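PDB 1Z24: insecticyanin-A from Manduca sexta, which binds the blue bile pigment biliverdin IX gamma and, together with lipoprotein-bound carotenes, gives hornworms their green camouflage. Local coordinates for residues A[20-25]-A[108-113]; A[41-46]-A[173-178]; A[86-91]-A[114-119]. All blocks are in the same frame, centred on the assembly; numbering follows the deposited sequence.

Contact 1. Residues A[20-25]-A[108-113]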
loop_
_atom_site.group_PDB
_atom_site.type_symbol
_atom_site.label_atom_id
_atom_site.label_comp_id
_atom_site.label_asym_id
_atom_site.label_seq_id
_atom_site.Cartn_x
_atom_site.Cartn_y
_atom_site.Cartn_z
ATOM N N LEU A 20 -7.889 18.941 18.660
ATOM C CA LEU A 20 -7.945 20.155 17.866
ATOM C C LEU A 20 -7.522 21.433 18.560
ATOM O O LEU A 20 -6.914 22.317 17.954
ATOM C CB LEU A 20 -9.294 20.319 17.169
ATOM C CG LEU A 20 -9.409 21.506 16.208
ATOM C CD1 LEU A 20 -8.396 21.469 15.073
ATOM C CD2 LEU A 20 -10.852 21.668 15.714
ATOM N N SER A 21 -7.844 21.569 19.827
ATOM C CA SER A 21 -7.448 22.802 20.424
ATOM C C SER A 21 -5.973 22.863 20.599
ATOM O O SER A 21 -5.376 23.932 20.573
ATOM C CB SER A 21 -8.147 23.124 21.722
ATOM O OG SER A 21 -7.410 22.563 22.774
ATOM N N ALA A 22 -5.380 21.703 20.798
ATOM C CA ALA A 22 -3.955 21.694 20.980
ATOM C C ALA A 22 -3.308 21.907 19.620
ATOM O O ALA A 22 -2.220 22.453 19.467
ATOM C CB ALA A 22 -3.601 20.318 21.535
ATOM N N PHE A 23 -4.000 21.481 18.588
ATOM C CA PHE A 23 -3.437 21.626 17.273
ATOM C C PHE A 23 -3.478 23.012 16.697
ATOM O O PHE A 23 -2.698 23.357 15.826
ATOM C CB PHE A 23 -4.184 20.631 16.398
ATOM C CG PHE A 23 -3.582 20.380 15.042
ATOM C CD1 PHE A 23 -2.426 19.604 14.932
ATOM C CD2 PHE A 23 -4.187 20.878 13.882
ATOM C CE1 PHE A 23 -1.848 19.336 13.684
ATOM C CE2 PHE A 23 -3.617 20.635 12.626
ATOM C CZ PHE A 23 -2.457 19.850 12.530
ATOM N N ALA A 24 -4.416 23.776 17.176
ATOM C CA ALA A 24 -4.574 25.124 16.722
ATOM C C ALA A 24 -3.265 25.927 16.789
ATOM O O ALA A 24 -2.378 25.723 17.623
ATOM C CB ALA A 24 -5.784 25.769 17.439
ATOM N N GLY A 25 -3.112 26.856 15.862
ATOM C CA GLY A 25 -1.918 27.675 15.802
ATOM C C GLY A 25 -1.455 27.956 14.380
ATOM O O GLY A 25 -2.130 27.691 13.413
ATOM N N THR A 108 1.854 13.982 15.216
ATOM C CA THR A 108 2.153 15.295 15.707
ATOM C C THR A 108 2.329 15.300 17.219
ATOM O O THR A 108 1.733 14.502 17.968
ATOM C CB THR A 108 0.941 16.188 15.447
ATOM O OG1 THR A 108 1.305 17.513 15.808
ATOM C CG2 THR A 108 -0.307 15.787 16.284
ATOM N N ASP A 109 3.141 16.240 17.670
ATOM C CA ASP A 109 3.350 16.418 19.112
ATOM C C ASP A 109 2.631 17.693 19.565
ATOM O O ASP A 109 2.794 18.149 20.669
ATOM C CB ASP A 109 4.739 16.533 19.646
ATOM C CG ASP A 109 5.447 17.695 19.063
ATOM O OD1 ASP A 109 4.990 18.463 18.217
ATOM O OD2 ASP A 109 6.598 17.771 19.584
ATOM N N TYR A 110 1.833 18.273 18.661
ATOM C CA TYR A 110 1.033 19.480 18.863
ATOM C C TYR A 110 1.791 20.796 19.097
ATOM O O TYR A 110 1.402 21.830 18.563
ATOM C CB TYR A 110 -0.023 19.308 19.944
ATOM C CG TYR A 110 -0.947 18.152 19.707
ATOM C CD1 TYR A 110 -2.010 18.369 18.830
ATOM C CD2 TYR A 110 -0.793 16.897 20.318
ATOM C CE1 TYR A 110 -2.941 17.363 18.569
ATOM C CE2 TYR A 110 -1.702 15.870 20.045
ATOM C CZ TYR A 110 -2.768 16.116 19.169
ATOM O OH TYR A 110 -3.646 15.114 18.879
ATOM N N LYS A 111 2.861 20.773 19.891
ATOM C CA LYS A 111 3.621 21.991 20.158
ATOM C C LYS A 111 4.693 22.265 19.141
ATOM O O LYS A 111 5.105 23.401 19.017
ATOM C CB LYS A 111 4.492 21.856 21.381
ATOM C CG LYS A 111 3.707 21.281 22.491
ATOM C CD LYS A 111 2.879 22.363 23.157
ATOM C CE LYS A 111 2.245 21.899 24.466
ATOM N NZ LYS A 111 0.861 21.378 24.322
ATOM N N ASN A 112 5.197 21.265 18.425
ATOM C CA ASN A 112 6.268 21.625 17.490
ATOM C C ASN A 112 6.165 21.152 16.046
ATOM O O ASN A 112 6.612 21.850 15.149
ATOM C CB ASN A 112 7.523 20.832 17.896
ATOM C CG ASN A 112 7.837 21.166 19.294
ATOM O OD1 ASN A 112 8.089 22.307 19.599
ATOM N ND2 ASN A 112 7.722 20.207 20.157
ATOM N N TYR A 113 5.649 19.950 15.816
ATOM C CA TYR A 113 5.580 19.466 14.446
ATOM C C TYR A 113 4.326 18.652 14.201
ATOM O O TYR A 113 3.664 18.134 15.129
ATOM C CB TYR A 113 6.821 18.534 14.145
ATOM C CG TYR A 113 6.593 17.156 14.744
ATOM C CD1 TYR A 113 5.946 16.128 14.038
ATOM C CD2 TYR A 113 7.002 16.894 16.055
ATOM C CE1 TYR A 113 5.670 14.897 14.643
ATOM C CE2 TYR A 113 6.760 15.668 16.678
ATOM C CZ TYR A 113 6.083 14.678 15.960
ATOM O OH TYR A 113 5.844 13.493 16.560
#

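Contact 2. Residues A[41-46]-A[173-178]. With BLV (biliverdin IX gamma chromophore), chain B.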
loop_
_atom_site.group_PDB
_atom_site.type_symbol
_atom_site.label_atom_id
_atom_site.label_comp_id
_atom_site.label_asym_id
_atom_site.label_seq_id
_atom_site.Cartn_x
_atom_site.Cartn_y
_atom_site.Cartn_z
ATOM N N GLY A 41 4.286 29.244 -4.199
ATOM C CA GLY A 41 4.245 30.071 -3.003
ATOM C C GLY A 41 5.416 29.832 -2.047
ATOM O O GLY A 41 5.991 28.757 -1.941
ATOM N N LYS A 42 5.793 30.840 -1.321
ATOM C CA LYS A 42 6.885 30.652 -0.400
ATOM C C LYS A 42 6.414 31.219 0.880
ATOM O O LYS A 42 5.357 31.842 0.824
ATOM C CB LYS A 42 8.136 31.346 -0.851
ATOM C CG LYS A 42 8.332 30.977 -2.298
ATOM C CD LYS A 42 9.651 30.281 -2.596
ATOM C CE LYS A 42 10.684 31.331 -3.053
ATOM N NZ LYS A 42 10.717 31.605 -4.507
ATOM N N CYS A 43 7.172 30.976 1.954
ATOM C CA CYS A 43 6.783 31.474 3.236
ATOM C C CYS A 43 5.372 31.010 3.498
ATOM O O CYS A 43 4.560 31.759 4.003
ATOM C CB CYS A 43 6.781 33.007 3.187
ATOM S SG CYS A 43 6.545 33.752 4.795
ATOM N N THR A 44 5.089 29.770 3.106
ATOM C CA THR A 44 3.771 29.174 3.280
ATOM C C THR A 44 3.411 28.818 4.722
ATOM O O THR A 44 4.093 28.038 5.369
ATOM C CB THR A 44 3.720 27.899 2.475
ATOM O OG1 THR A 44 4.091 28.281 1.236
ATOM C CG2 THR A 44 2.282 27.349 2.392
ATOM N N ILE A 45 2.309 29.388 5.213
ATOM C CA ILE A 45 1.890 29.120 6.558
ATOM C C ILE A 45 0.383 28.924 6.632
ATOM O O ILE A 45 -0.416 29.638 6.032
ATOM C CB ILE A 45 2.230 30.361 7.343
ATOM C CG1 ILE A 45 3.679 30.761 7.103
ATOM C CG2 ILE A 45 1.841 30.213 8.828
ATOM C CD1 ILE A 45 4.050 32.025 7.863
ATOM N N ALA A 46 -0.021 27.942 7.383
ATOM C CA ALA A 46 -1.435 27.668 7.568
ATOM C C ALA A 46 -1.748 27.988 9.012
ATOM O O ALA A 46 -1.102 27.434 9.914
ATOM C CB ALA A 46 -1.762 26.194 7.293
ATOM N N ALA A 173 13.255 37.892 3.093
ATOM C CA ALA A 173 13.044 38.200 1.698
ATOM C C ALA A 173 11.853 37.457 1.170
ATOM O O ALA A 173 10.959 38.051 0.593
ATOM C CB ALA A 173 14.262 37.881 0.857
ATOM N N ALA A 174 11.864 36.152 1.400
ATOM C CA ALA A 174 10.795 35.283 0.940
ATOM C C ALA A 174 9.455 35.684 1.463
ATOM O O ALA A 174 8.435 35.629 0.787
ATOM C CB ALA A 174 11.047 33.895 1.485
ATOM N N CYS A 175 9.445 36.073 2.703
ATOM C CA CYS A 175 8.160 36.408 3.241
ATOM C C CYS A 175 7.693 37.811 3.012
ATOM O O CYS A 175 6.588 38.187 3.409
ATOM C CB CYS A 175 8.264 36.236 4.758
ATOM S SG CYS A 175 8.379 34.501 5.195
ATOM N N GLN A 176 8.539 38.590 2.393
ATOM C CA GLN A 176 8.203 39.975 2.154
ATOM C C GLN A 176 7.132 40.160 1.116
ATOM O O GLN A 176 7.132 39.475 0.087
ATOM C CB GLN A 176 9.469 40.511 1.492
ATOM C CG GLN A 176 9.751 42.016 1.315
ATOM C CD GLN A 176 11.309 42.046 1.320
ATOM O OE1 GLN A 176 11.969 42.312 2.370
ATOM N NE2 GLN A 176 11.940 41.651 0.183
ATOM N N TYR A 177 6.233 41.098 1.367
ATOM C CA TYR A 177 5.209 41.353 0.376
ATOM C C TYR A 177 4.799 42.808 0.365
ATOM O O TYR A 177 4.716 43.435 1.404
ATOM C CB TYR A 177 3.974 40.495 0.439
ATOM C CG TYR A 177 3.330 40.651 1.776
ATOM C CD1 TYR A 177 2.300 41.584 1.976
ATOM C CD2 TYR A 177 3.768 39.844 2.834
ATOM C CE1 TYR A 177 1.700 41.688 3.230
ATOM C CE2 TYR A 177 3.167 39.935 4.089
ATOM C CZ TYR A 177 2.143 40.868 4.275
ATOM O OH TYR A 177 1.580 40.961 5.508
ATOM N N SER A 178 4.534 43.344 -0.818
ATOM C CA SER A 178 4.124 44.729 -0.927
ATOM C C SER A 178 2.617 44.800 -0.936
ATOM O O SER A 178 2.018 45.800 -0.555
ATOM C CB SER A 178 4.638 45.324 -2.200
ATOM O OG SER A 178 4.051 44.579 -3.269
HETATM N NA BLV B . -4.097 21.444 -0.087
HETATM C C1A BLV B . -4.684 20.816 -1.134
HETATM C C2A BLV B . -5.307 19.552 -0.780
HETATM C C3A BLV B . -5.098 19.409 0.560
HETATM C C4A BLV B . -4.330 20.597 0.977
HETATM C CMA BLV B . -5.471 18.214 1.517
HETATM O OA BLV B . -4.689 21.286 -2.252
HETATM C CAA BLV B . -5.964 18.615 -1.710
HETATM C CBA BLV B . -4.810 17.945 -2.394
HETATM C CGA BLV B . -5.348 17.086 -3.538
HETATM O O1A BLV B . -5.446 15.894 -3.447
HETATM O O2A BLV B . -5.714 17.625 -4.535
HETATM C CHB BLV B . -3.889 20.789 2.285
HETATM N NB BLV B . -2.794 22.972 2.173
HETATM C C1B BLV B . -3.014 21.748 2.767
HETATM C C2B BLV B . -2.242 21.617 3.978
HETATM C C3B BLV B . -1.563 22.758 4.096
HETATM C C4B BLV B . -1.903 23.603 2.947
HETATM C CMB BLV B . -2.233 20.422 4.918
HETATM C CAB BLV B . -0.604 23.105 5.195
HETATM C CBB BLV B . 0.525 23.752 4.756
HETATM C CHC BLV B . -1.409 24.903 2.770
HETATM N NC BLV B . -2.259 25.718 0.652
HETATM C C1C BLV B . -1.709 25.892 1.878
HETATM C C2C BLV B . -1.417 27.312 2.137
HETATM C C3C BLV B . -1.807 28.067 1.107
HETATM C C4C BLV B . -2.357 27.036 0.136
HETATM C CMC BLV B . -0.887 27.818 3.394
HETATM C CAC BLV B . -1.749 29.575 0.797
HETATM C CBC BLV B . -2.627 30.138 -0.067
HETATM C CHD BLV B . -2.824 27.328 -1.193
HETATM N ND BLV B . -4.618 25.635 -1.344
HETATM C C1D BLV B . -3.859 26.718 -1.873
HETATM C C2D BLV B . -4.381 27.090 -3.224
HETATM C C3D BLV B . -5.434 26.250 -3.506
HETATM C C4D BLV B . -5.554 25.390 -2.342
HETATM C CMD BLV B . -3.871 28.154 -4.148
HETATM O OD BLV B . -6.402 24.535 -2.245
HETATM C CAD BLV B . -6.272 26.251 -4.722
HETATM C CBD BLV B . -7.589 26.923 -4.385
HETATM C CGD BLV B . -8.626 26.772 -5.557
HETATM O O1D BLV B . -8.734 27.637 -6.367
HETATM O O2D BLV B . -9.309 25.772 -5.676
#

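Contact 3. Residues A[86-91]-A[114-119]. With BLV (biliverdin IX gamma chromophore), chain B.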
loop_
_atom_site.group_PDB
_atom_site.type_symbol
_atom_site.label_atom_id
_atom_site.label_comp_id
_atom_site.label_asym_id
_atom_site.label_seq_id
_atom_site.Cartn_x
_atom_site.Cartn_y
_atom_site.Cartn_z
ATOM N N GLY A 86 -6.964 11.940 13.678
ATOM C CA GLY A 86 -6.652 13.267 13.124
ATOM C C GLY A 86 -6.906 13.408 11.647
ATOM O O GLY A 86 -6.080 13.072 10.756
ATOM N N LYS A 87 -8.093 13.893 11.417
ATOM C CA LYS A 87 -8.583 14.105 10.088
ATOM C C LYS A 87 -9.522 15.289 10.151
ATOM O O LYS A 87 -10.463 15.320 10.961
ATOM C CB LYS A 87 -9.223 12.766 9.654
ATOM C CG LYS A 87 -9.344 12.673 8.141
ATOM C CD LYS A 87 -10.181 11.481 7.680
ATOM C CE LYS A 87 -9.586 10.127 8.013
ATOM N NZ LYS A 87 -10.423 9.036 7.443
ATOM N N TYR A 88 -9.262 16.293 9.317
ATOM C CA TYR A 88 -10.085 17.481 9.322
ATOM C C TYR A 88 -10.442 17.983 7.933
ATOM O O TYR A 88 -9.829 17.654 6.916
ATOM C CB TYR A 88 -9.454 18.553 10.274
ATOM C CG TYR A 88 -8.119 19.066 9.818
ATOM C CD1 TYR A 88 -8.011 20.197 8.991
ATOM C CD2 TYR A 88 -6.955 18.367 10.160
ATOM C CE1 TYR A 88 -6.772 20.704 8.573
ATOM C CE2 TYR A 88 -5.711 18.836 9.738
ATOM C CZ TYR A 88 -5.627 19.994 8.959
ATOM O OH TYR A 88 -4.382 20.400 8.546
ATOM N N VAL A 89 -11.466 18.802 7.900
ATOM C CA VAL A 89 -11.932 19.362 6.648
ATOM C C VAL A 89 -11.846 20.870 6.677
ATOM O O VAL A 89 -12.212 21.465 7.686
ATOM C CB VAL A 89 -13.412 19.047 6.489
ATOM C CG1 VAL A 89 -13.944 19.570 5.122
ATOM C CG2 VAL A 89 -13.632 17.550 6.790
ATOM N N MET A 90 -11.349 21.436 5.558
ATOM C CA MET A 90 -11.193 22.854 5.345
ATOM C C MET A 90 -12.098 23.187 4.191
ATOM O O MET A 90 -11.997 22.587 3.133
ATOM C CB MET A 90 -9.765 23.178 4.993
ATOM C CG MET A 90 -8.865 22.831 6.177
ATOM S SD MET A 90 -7.190 23.460 5.844
ATOM C CE MET A 90 -6.613 22.421 4.433
ATOM N N THR A 91 -13.007 24.109 4.422
ATOM C CA THR A 91 -13.912 24.458 3.396
ATOM C C THR A 91 -13.686 25.868 3.028
ATOM O O THR A 91 -13.687 26.794 3.866
ATOM C CB THR A 91 -15.296 24.355 3.956
ATOM O OG1 THR A 91 -15.530 23.006 4.372
ATOM C CG2 THR A 91 -16.295 24.798 2.887
ATOM N N ALA A 114 4.045 18.538 12.917
ATOM C CA ALA A 114 2.939 17.753 12.425
ATOM C C ALA A 114 3.326 17.179 11.082
ATOM O O ALA A 114 4.010 17.839 10.305
ATOM C CB ALA A 114 1.592 18.466 12.243
ATOM N N ILE A 115 2.883 15.947 10.809
ATOM C CA ILE A 115 3.107 15.276 9.527
ATOM C C ILE A 115 1.712 15.003 8.969
ATOM O O ILE A 115 0.957 14.161 9.503
ATOM C CB ILE A 115 3.987 14.039 9.570
ATOM C CG1 ILE A 115 5.335 14.412 10.170
ATOM C CG2 ILE A 115 4.226 13.482 8.184
ATOM C CD1 ILE A 115 6.068 13.141 10.589
ATOM N N ASN A 116 1.367 15.759 7.909
ATOM C CA ASN A 116 0.066 15.693 7.220
ATOM C C ASN A 116 0.172 15.012 5.875
ATOM O O ASN A 116 1.223 15.042 5.243
ATOM C CB ASN A 116 -0.545 17.106 7.072
ATOM C CG ASN A 116 -1.159 17.595 8.371
ATOM O OD1 ASN A 116 -1.960 18.511 8.390
ATOM N ND2 ASN A 116 -0.793 17.003 9.416
ATOM N N TYR A 117 -0.917 14.400 5.441
ATOM C CA TYR A 117 -0.873 13.694 4.176
ATOM C C TYR A 117 -2.226 13.537 3.521
ATOM O O TYR A 117 -3.207 13.792 4.133
ATOM C CB TYR A 117 -0.481 12.282 4.656
ATOM C CG TYR A 117 -0.694 11.030 3.782
ATOM C CD1 TYR A 117 0.376 10.499 3.057
ATOM C CD2 TYR A 117 -1.932 10.383 3.731
ATOM C CE1 TYR A 117 0.250 9.348 2.272
ATOM C CE2 TYR A 117 -2.079 9.225 2.965
ATOM C CZ TYR A 117 -0.991 8.715 2.251
ATOM O OH TYR A 117 -1.146 7.584 1.515
ATOM N N ASN A 118 -2.265 13.129 2.267
ATOM C CA ASN A 118 -3.503 12.889 1.541
ATOM C C ASN A 118 -3.176 11.977 0.363
ATOM O O ASN A 118 -2.028 11.876 -0.018
ATOM C CB ASN A 118 -4.483 14.004 1.218
ATOM C CG ASN A 118 -4.349 14.493 -0.205
ATOM O OD1 ASN A 118 -3.269 14.904 -0.658
ATOM N ND2 ASN A 118 -5.468 14.512 -0.884
ATOM N N CYS A 119 -4.172 11.300 -0.158
ATOM C CA CYS A 119 -4.083 10.371 -1.257
ATOM C C CYS A 119 -5.301 10.633 -2.074
ATOM O O CYS A 119 -6.411 10.577 -1.583
ATOM C CB CYS A 119 -4.002 8.876 -0.801
ATOM S SG CYS A 119 -3.709 7.859 -2.282
HETATM N NA BLV B . -4.097 21.444 -0.087
HETATM C C1A BLV B . -4.684 20.816 -1.134
HETATM C C2A BLV B . -5.307 19.552 -0.780
HETATM C C3A BLV B . -5.098 19.409 0.560
HETATM C C4A BLV B . -4.330 20.597 0.977
HETATM C CMA BLV B . -5.471 18.214 1.517
HETATM O OA BLV B . -4.689 21.286 -2.252
HETATM C CAA BLV B . -5.964 18.615 -1.710
HETATM C CBA BLV B . -4.810 17.945 -2.394
HETATM C CGA BLV B . -5.348 17.086 -3.538
HETATM O O1A BLV B . -5.446 15.894 -3.447
HETATM O O2A BLV B . -5.714 17.625 -4.535
HETATM C CHB BLV B . -3.889 20.789 2.285
HETATM N NB BLV B . -2.794 22.972 2.173
HETATM C C1B BLV B . -3.014 21.748 2.767
HETATM C C2B BLV B . -2.242 21.617 3.978
HETATM C C3B BLV B . -1.563 22.758 4.096
HETATM C C4B BLV B . -1.903 23.603 2.947
HETATM C CMB BLV B . -2.233 20.422 4.918
HETATM C CAB BLV B . -0.604 23.105 5.195
HETATM C CBB BLV B . 0.525 23.752 4.756
HETATM C CHC BLV B . -1.409 24.903 2.770
HETATM N NC BLV B . -2.259 25.718 0.652
HETATM C C1C BLV B . -1.709 25.892 1.878
HETATM C C2C BLV B . -1.417 27.312 2.137
HETATM C C3C BLV B . -1.807 28.067 1.107
HETATM C C4C BLV B . -2.357 27.036 0.136
HETATM C CMC BLV B . -0.887 27.818 3.394
HETATM C CAC BLV B . -1.749 29.575 0.797
HETATM C CBC BLV B . -2.627 30.138 -0.067
HETATM C CHD BLV B . -2.824 27.328 -1.193
HETATM N ND BLV B . -4.618 25.635 -1.344
HETATM C C1D BLV B . -3.859 26.718 -1.873
HETATM C C2D BLV B . -4.381 27.090 -3.224
HETATM C C3D BLV B . -5.434 26.250 -3.506
HETATM C C4D BLV B . -5.554 25.390 -2.342
HETATM C CMD BLV B . -3.871 28.154 -4.148
HETATM O OD BLV B . -6.402 24.535 -2.245
HETATM C CAD BLV B . -6.272 26.251 -4.722
HETATM C CBD BLV B . -7.589 26.923 -4.385
HETATM C CGD BLV B . -8.626 26.772 -5.557
HETATM O O1D BLV B . -8.734 27.637 -6.367
HETATM O O2D BLV B . -9.309 25.772 -5.676
#

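Contact 1. Residues A[20-25]-A[108-113]
The Y110 ring lies beside the short helix 20-23, with F23 CA at its edge, in the ring plane, and A22 CB coming in obliquely, 3.7 Å from Y110 CD1. One face of the same ring is covered by its own segment: T108 CG2 sits 3.7 Å above the plane, over the ring centre. F23 meets Y110 almost at a right angle. Its ring turns an edge to the contact, so that Y110 CD1 and T108 OG1 both lie near the F23 plane, and its CB approaches Y110 CD1 at 4.0 Å. With CG anti to the backbone N (chi1 -167°), F23 sends its ring off the helix to meet the rings of F18 and W27.

The loop that offers Y110 is tied up from within. T108 OG1 takes the Y110 backbone N at 3.0 Å in an ST turn and gives its own proton to Y113 O. D109 OD1 is reached from opposite faces of the carboxylate by N112 N (2.8 Å) and Y113 N (2.9 Å), while N112 ND2 binds D109 OD2.

T108-D109-Y110 is the TDY motif of the lipocalins, and G25 and W27 belong to the GxW motif that follows the helix. K137 bridges the loop and the end of the helix, hydrogen-bonding to Y110 O and A24 O, and the Y110 hydroxyl holds the backbone N of D19. Between the segments the touch is van der Waals packing, mostly carbon on carbon, with the F23 backbone N also against the Y110 ring. The directional bonds lie within the loop and to D19 and K137, and are likely to set the tyrosine in place against the helix.

Contact 2. Residues A[41-46]-A[173-178]
C43 SG is bonded to C175 SG at 2.0 Å, and C43 CB comes within 3.7 Å of C175 CA. The disulfide torsion of 98° is right-handed and close to perpendicular. C43 SG stands anti to the backbone N (chi1 -172°), which carries it out from the corner the chain turns at this residue, while C175 SG stays beside its own backbone N (chi1 -71°). Little else touches. C43 CB passes A174 O at 3.9 Å, and the rest of 173-178 runs off along the surface. Close to the link in sequence, A174 N is hydrogen-bonded to S171 OG, and N168 makes weak bonds to C43 N and T44 OG1.

Beyond the cysteine, T44, I45 and A46 belong to the pigment pocket. T44 CG2 comes within 3.4 Å of the BLV methyl CMC, and A46 CB lies 3.9 Å from BLV CAB. The disulfide thus ties the C-terminal part of the chain to the corner just ahead of strand 44-50, whose first residues line the chromophore pocket, a covalent tie between barrel and C-terminal segment of the kind familiar in lipocalins.

Contact 3. Residues A[86-91]-A[114-119]
Y88 OH has two polar neighbours: the hydroxyl of Y48, to which it is hydrogen-bonded, and N116 OD1 at 3.1 Å, a possible second bond that the geometry leaves unsettled. N116 OD1 approaches at the edge of the Y88 ring, near its plane. The ring and the amide are turned 59° against each other, and the two side chains cross at about a right angle. Y88 CG lies between its backbone N and carbonyl carbon (chi1 65°), which swings the ring so that its hydroxyl end reaches N116. The Y48 ring meets it edge-to-face, and V105 touches both Y88 and N116 from the strand between.

The two segments are not neighbours in the sheet: strand 97-108 pairs with both 88-94 and 113-122, so the contact reaches over that strand on the inner side of the lipocalin barrel, beside the pigment. N116 OD1 is 4.0 Å from the BLV methyl CMB. On the other strand, M90 bends at chi3 and brings CE to 3.8 Å from the methine carbon CHB.

Two residues along from N116, N118 ND2 donates to the propionate oxygen O1A of BLV at 2.9 Å, nearly straight at 169°. Its other end, OD1, is hydrogen-bonded to H131 ND1, which is consistent with the amide being turned to present its NH2 to the carboxylate. With a leucine here, the propionate would probably lose this N-H donor and H131 ND1 would be left without its partner. C119, next in the strand, closes a disulfide with C9.

Overall arrangement
Contact 3 is the core of the set, wholly buried and nearest the chain centre; contacts 1 and 2 are only partly buried and lie farther out, their centres about 22 Å apart. Chemistry follows place: a packing contact without hydrogen bonds between its segments in contact 1, a covalent bond in contact 2, polar side chains meeting over an intervening strand in contact 3. Contacts 1 and 3 share a continuous chain, 108-119, and touch as well: F23 CE1 packs on A114 CB at 3.8 Å. Contacts 2 and 3 do not touch, yet both reach the same curled sheet and both approach BLV, contact 2 with strand 44-50, contact 3 with 88-94 and 113-122.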